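Local atomic coordinates of putative alcohol dehydrogenase (Sinorhizobium meliloti, PDB entry 4J6F), a protein that is probably a zinc-binding, NAD(P)-dependent alcohol dehydrogenase of the medium-chain dehydrogenase/reductase family, expected to interconvert alcohols and their carbonyl counterparts. Residues Gly160-Tyr165 with Ser359-Ala364. Sequence-based numbering, arbitrary orientation.
Sequences GGYAEY and SEFHRA
Tyr-162 and Phe-361 form a T-shaped aromatic pair, and they are the two residues through which 160-165 and 359-364 touch. The evidence is threefold: the ring centroids lie 4.6 Å apart, the planes are inclined at 65°, and Phe-361 CE1 sits over the centre of the tyrosine ring, 3.3 Å above its plane. Phenylalanine therefore supplies the edge and tyrosine the face. Phe-361 CZ lies toward the CD2-CE2 side of the tyrosine ring, 3.4 Å from Tyr-162 CE2. From the first turn of helix 361-370 the Phe-361 side chain extends toward the loop because its CG lies opposite the backbone N (chi1 -158°). Tyr-162, the centre of an inverse gamma turn, already directs its CB at the helix; chi1 of -65° sets CG beside the backbone N, presenting the ring face to Phe-361. The phenol oxygen is anchored beyond the pair, Tyr-162 OH hydrogen-bonding to Asp-77 OD2, which should limit swinging of the tyrosine ring. Met-73 touches both aromatic side chains, and Val-37 and Leu-48 add apolar contacts to Phe-361. This buried aromatic pair, with its apolar surround, ties the loop before strand 165-169 to helix 361-370 within the GroES-like catalytic domain of the medium-chain dehydrogenase fold.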
loop_
_atom_site.group_PDB
_atom_site.type_symbol
_atom_site.label_atom_id
_atom_site.label_comp_id
_atom_site.label_asym_id
_atom_site.label_seq_id
_atom_site.Cartn_x
_atom_site.Cartn_y
_atom_site.Cartn_z
ATOM N N GLY A 160 15.825 11.193 -26.372
ATOM C CA GLY A 160 15.484 9.774 -26.600
ATOM C C GLY A 160 15.477 9.335 -28.053
ATOM O O GLY A 160 16.229 9.857 -28.863
ATOM N N GLY A 161 14.621 8.380 -28.396
ATOM C CA GLY A 161 14.699 7.722 -29.702
ATOM C C GLY A 161 13.851 8.205 -30.875
ATOM O O GLY A 161 13.880 7.598 -31.949
ATOM N N TYR A 162 13.097 9.278 -30.708
ATOM C CA TYR A 162 12.362 9.812 -31.844
ATOM C C TYR A 162 13.250 10.741 -32.653
ATOM O O TYR A 162 12.952 11.906 -32.843
ATOM C CB TYR A 162 11.111 10.535 -31.379
ATOM C CG TYR A 162 10.115 9.627 -30.722
ATOM C CD1 TYR A 162 9.985 8.317 -31.123
ATOM C CD2 TYR A 162 9.309 10.078 -29.699
ATOM C CE1 TYR A 162 9.080 7.478 -30.521
ATOM C CE2 TYR A 162 8.404 9.245 -29.092
ATOM C CZ TYR A 162 8.296 7.948 -29.510
ATOM O OH TYR A 162 7.390 7.124 -28.920
ATOM N N ALA A 163 14.329 10.167 -33.159
ATOM C CA ALA A 163 15.367 10.842 -33.922
ATOM C C ALA A 163 16.133 9.764 -34.695
ATOM O O ALA A 163 15.892 8.561 -34.474
ATOM C CB ALA A 163 16.295 11.575 -32.980
ATOM N N GLU A 164 17.028 10.178 -35.605
ATOM C CA GLU A 164 17.843 9.227 -36.392
ATOM C C GLU A 164 19.055 8.694 -35.612
ATOM O O GLU A 164 19.552 7.606 -35.906
ATOM C CB GLU A 164 18.304 9.841 -37.709
ATOM C CG GLU A 164 17.171 10.152 -38.668
ATOM C CD GLU A 164 17.619 10.880 -39.933
ATOM O OE1 GLU A 164 18.398 11.864 -39.859
ATOM O OE2 GLU A 164 17.165 10.468 -41.018
ATOM N N TYR A 165 19.513 9.460 -34.620
ATOM C CA TYR A 165 20.673 9.099 -33.814
ATOM C C TYR A 165 20.443 9.431 -32.355
ATOM O O TYR A 165 19.715 10.363 -32.037
ATOM C CB TYR A 165 21.921 9.826 -34.319
ATOM C CG TYR A 165 22.278 9.462 -35.731
ATOM C CD1 TYR A 165 23.019 8.313 -36.003
ATOM C CD2 TYR A 165 21.855 10.248 -36.803
ATOM C CE1 TYR A 165 23.334 7.957 -37.301
ATOM C CE2 TYR A 165 22.170 9.896 -38.108
ATOM C CZ TYR A 165 22.907 8.749 -38.342
ATOM O OH TYR A 165 23.234 8.390 -39.622
ATOM N N SER A 359 8.324 10.499 -39.856
ATOM C CA SER A 359 7.695 11.624 -40.528
ATOM C C SER A 359 6.182 11.682 -40.322
ATOM O O SER A 359 5.557 12.672 -40.654
ATOM C CB SER A 359 7.998 11.582 -42.016
ATOM O OG SER A 359 7.507 10.380 -42.572
ATOM N N GLU A 360 5.585 10.633 -39.785
ATOM C CA GLU A 360 4.148 10.657 -39.557
ATOM C C GLU A 360 3.787 10.463 -38.069
ATOM O O GLU A 360 2.813 9.769 -37.703
ATOM C CB GLU A 360 3.461 9.657 -40.481
ATOM C CG GLU A 360 3.318 10.196 -41.894
ATOM C CD GLU A 360 3.137 9.118 -42.950
ATOM O OE1 GLU A 360 2.657 8.014 -42.613
ATOM O OE2 GLU A 360 3.488 9.386 -44.123
ATOM N N PHE A 361 4.576 11.121 -37.220
ATOM C CA PHE A 361 4.394 11.064 -35.779
ATOM C C PHE A 361 3.006 11.498 -35.274
ATOM O O PHE A 361 2.489 10.924 -34.313
ATOM C CB PHE A 361 5.488 11.843 -35.054
ATOM C CG PHE A 361 5.666 11.403 -33.634
ATOM C CD1 PHE A 361 6.532 10.366 -33.324
ATOM C CD2 PHE A 361 4.920 11.987 -32.602
ATOM C CE1 PHE A 361 6.676 9.944 -32.013
ATOM C CE2 PHE A 361 5.058 11.564 -31.290
ATOM C CZ PHE A 361 5.938 10.543 -30.996
ATOM N N HIS A 362 2.410 12.500 -35.910
ATOM C CA HIS A 362 1.103 12.982 -35.490
ATOM C C HIS A 362 0.061 11.892 -35.679
ATOM O O HIS A 362 -0.770 11.658 -34.792
ATOM C CB HIS A 362 0.738 14.284 -36.212
ATOM C CG HIS A 362 1.556 15.461 -35.767
ATOM N ND1 HIS A 362 0.995 16.632 -35.303
ATOM C CD2 HIS A 362 2.900 15.636 -35.688
ATOM C CE1 HIS A 362 1.954 17.481 -34.973
ATOM N NE2 HIS A 362 3.118 16.898 -35.190
ATOM N N ARG A 363 0.143 11.192 -36.808
ATOM C CA ARG A 363 -0.765 10.087 -37.080
ATOM C C ARG A 363 -0.502 8.959 -36.081
ATOM O O ARG A 363 -1.446 8.361 -35.553
ATOM C CB ARG A 363 -0.607 9.599 -38.520
ATOM C CG ARG A 363 -1.721 8.681 -39.000
ATOM C CD ARG A 363 -1.435 8.124 -40.390
ATOM N NE ARG A 363 -1.062 6.710 -40.333
ATOM C CZ ARG A 363 0.136 6.221 -40.652
ATOM N NH1 ARG A 363 0.371 4.912 -40.552
ATOM N NH2 ARG A 363 1.101 7.029 -41.071
ATOM N N ALA A 364 0.780 8.697 -35.812
ATOM C CA ALA A 364 1.189 7.665 -34.854
ATOM C C ALA A 364 0.628 7.899 -33.458
ATOM O O ALA A 364 0.091 6.982 -32.834
ATOM C CB ALA A 364 2.695 7.578 -34.785
#